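Local coordinates for anopheles Plasmodium-responsive Leucine-rich repeat protein 1B (Anopheles gambiae, PDB 4XGO) that probably pairs with the leucine-rich repeat protein LRIM1 in mosquito responses to Plasmodium, and is represented here by its leucine-rich repeat domain, at residues A[65-70]-A[89-94]. Residues are numbered along the deposited sequence; the frame is centred on the assembly and turned at random.
Sequences HVFQNV and GIFHNT
Phe-67 meets Ile-90 through the CD2 and CE2 atoms of its ring: the isoleucine methyl CD1 lies 3.8 Å from CE2, while the backbone oxygen of Ile-90 sits at the ring edge, in plane, 3.6 Å from CD2. Val-66 lays CG1 over the centre of one face of the same ring and runs side by side with Ile-90. Carrying CG1 anti to its backbone N (chi1 -171°), Ile-90 sends its longer branch to Phe-67 and keeps CG2 over a face of Phe-91, near the rim. Thr-94 reaches the stem of the same Phe-67 side chain, its CG2 3.7 Å from CB. A polar seam flanks this apolar row. Gln-68 NE2 donates to Asn-93 OD1 (2.8 Å, 166°); OD1 lies in the amide plane of Gln-68, but NE2 stands above the carbonyl plane of Asn-93, the two amide planes turned 58° against each other. One water links Phe-67 N to Ile-90 O; another joins His-65 ND1, Gly-89 O and Asn-93 OD1. Phe-67 CE2 approaches Phe-91 CE1 to 4.0 Å, exemplifying the phenylalanine spine of leucine-rich repeat proteins. Both loops lie on the convex side, flanking strand 75-77, whose Leu-76 packs against both phenylalanines.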
# COMPACT_ATOMS: atom_id res chain seq x y z
N HIS A 65 18.09 -20.41 -13.64
CA HIS A 65 17.55 -21.39 -14.59
C HIS A 65 16.16 -21.92 -14.21
O HIS A 65 15.69 -22.93 -14.73
CB HIS A 65 18.55 -22.56 -14.75
CG HIS A 65 19.92 -22.13 -15.17
ND1 HIS A 65 20.16 -21.38 -16.31
CD2 HIS A 65 21.13 -22.33 -14.60
CE1 HIS A 65 21.45 -21.16 -16.43
NE2 HIS A 65 22.06 -21.71 -15.40
N VAL A 66 15.46 -21.21 -13.32
CA VAL A 66 14.15 -21.69 -12.86
C VAL A 66 13.14 -21.87 -14.00
O VAL A 66 12.29 -22.76 -13.92
CB VAL A 66 13.57 -20.78 -11.75
CG1 VAL A 66 13.20 -19.42 -12.32
CG2 VAL A 66 12.37 -21.44 -11.07
N PHE A 67 13.24 -21.06 -15.06
CA PHE A 67 12.26 -21.11 -16.15
C PHE A 67 12.65 -22.00 -17.34
O PHE A 67 11.89 -22.12 -18.31
CB PHE A 67 11.87 -19.69 -16.62
CG PHE A 67 11.28 -18.83 -15.53
CD1 PHE A 67 10.26 -19.32 -14.71
CD2 PHE A 67 11.75 -17.54 -15.31
CE1 PHE A 67 9.73 -18.54 -13.69
CE2 PHE A 67 11.22 -16.76 -14.29
CZ PHE A 67 10.20 -17.25 -13.48
N GLN A 68 13.81 -22.65 -17.25
CA GLN A 68 14.18 -23.65 -18.25
C GLN A 68 13.15 -24.77 -18.34
O GLN A 68 12.94 -25.34 -19.41
CB GLN A 68 15.54 -24.26 -17.92
CG GLN A 68 16.66 -23.27 -18.01
CD GLN A 68 17.98 -23.98 -18.25
OE1 GLN A 68 18.34 -24.90 -17.52
NE2 GLN A 68 18.69 -23.57 -19.29
N ASN A 69 12.49 -25.07 -17.23
CA ASN A 69 11.46 -26.10 -17.19
C ASN A 69 10.10 -25.68 -17.73
O ASN A 69 9.21 -26.53 -17.88
CB ASN A 69 11.27 -26.61 -15.76
CG ASN A 69 12.41 -27.49 -15.30
OD1 ASN A 69 12.86 -28.39 -16.03
ND2 ASN A 69 12.88 -27.27 -14.07
N VAL A 70 9.93 -24.38 -18.04
CA VAL A 70 8.66 -23.90 -18.60
C VAL A 70 8.85 -23.20 -19.96
O VAL A 70 8.55 -22.00 -20.11
CB VAL A 70 7.86 -23.04 -17.57
CG1 VAL A 70 7.34 -23.91 -16.44
CG2 VAL A 70 8.70 -21.89 -17.00
N GLY A 89 20.34 -14.69 -17.64
CA GLY A 89 19.79 -15.86 -18.27
C GLY A 89 18.37 -16.19 -17.82
O GLY A 89 17.83 -17.23 -18.20
N ILE A 90 17.77 -15.34 -16.99
CA ILE A 90 16.45 -15.64 -16.43
C ILE A 90 15.41 -15.97 -17.52
O ILE A 90 14.60 -16.89 -17.34
CB ILE A 90 15.97 -14.52 -15.49
CG1 ILE A 90 14.70 -14.94 -14.72
CG2 ILE A 90 15.75 -13.22 -16.25
CD1 ILE A 90 14.92 -16.09 -13.76
N PHE A 91 15.43 -15.23 -18.64
CA PHE A 91 14.48 -15.47 -19.74
C PHE A 91 15.12 -16.06 -21.00
O PHE A 91 14.55 -15.98 -22.10
CB PHE A 91 13.72 -14.18 -20.08
CG PHE A 91 12.99 -13.58 -18.92
CD1 PHE A 91 12.18 -14.37 -18.10
CD2 PHE A 91 13.10 -12.23 -18.63
CE1 PHE A 91 11.52 -13.83 -17.01
CE2 PHE A 91 12.44 -11.68 -17.54
CZ PHE A 91 11.64 -12.48 -16.73
N HIS A 92 16.28 -16.68 -20.86
CA HIS A 92 16.98 -17.20 -22.03
C HIS A 92 16.20 -18.33 -22.73
O HIS A 92 16.32 -18.51 -23.96
CB HIS A 92 18.36 -17.70 -21.63
CG HIS A 92 19.10 -18.35 -22.75
ND1 HIS A 92 19.60 -17.64 -23.83
CD2 HIS A 92 19.43 -19.65 -22.98
CE1 HIS A 92 20.21 -18.47 -24.65
NE2 HIS A 92 20.12 -19.69 -24.16
N ASN A 93 15.45 -19.09 -21.96
CA ASN A 93 14.75 -20.25 -22.47
C ASN A 93 13.24 -20.06 -22.48
O ASN A 93 12.49 -21.05 -22.51
CB ASN A 93 15.13 -21.48 -21.65
CG ASN A 93 16.62 -21.80 -21.74
OD1 ASN A 93 17.36 -21.61 -20.77
ND2 ASN A 93 17.06 -22.23 -22.91
N THR A 94 12.79 -18.80 -22.47
CA THR A 94 11.36 -18.48 -22.55
C THR A 94 11.03 -17.58 -23.75
O THR A 94 10.54 -16.44 -23.58
CB THR A 94 10.86 -17.86 -21.24
OG1 THR A 94 11.58 -16.65 -20.95
CG2 THR A 94 11.03 -18.84 -20.08
O HOH W 1 17.82 -20.09 -18.04
O HOH W 2 15.20 -19.23 -15.94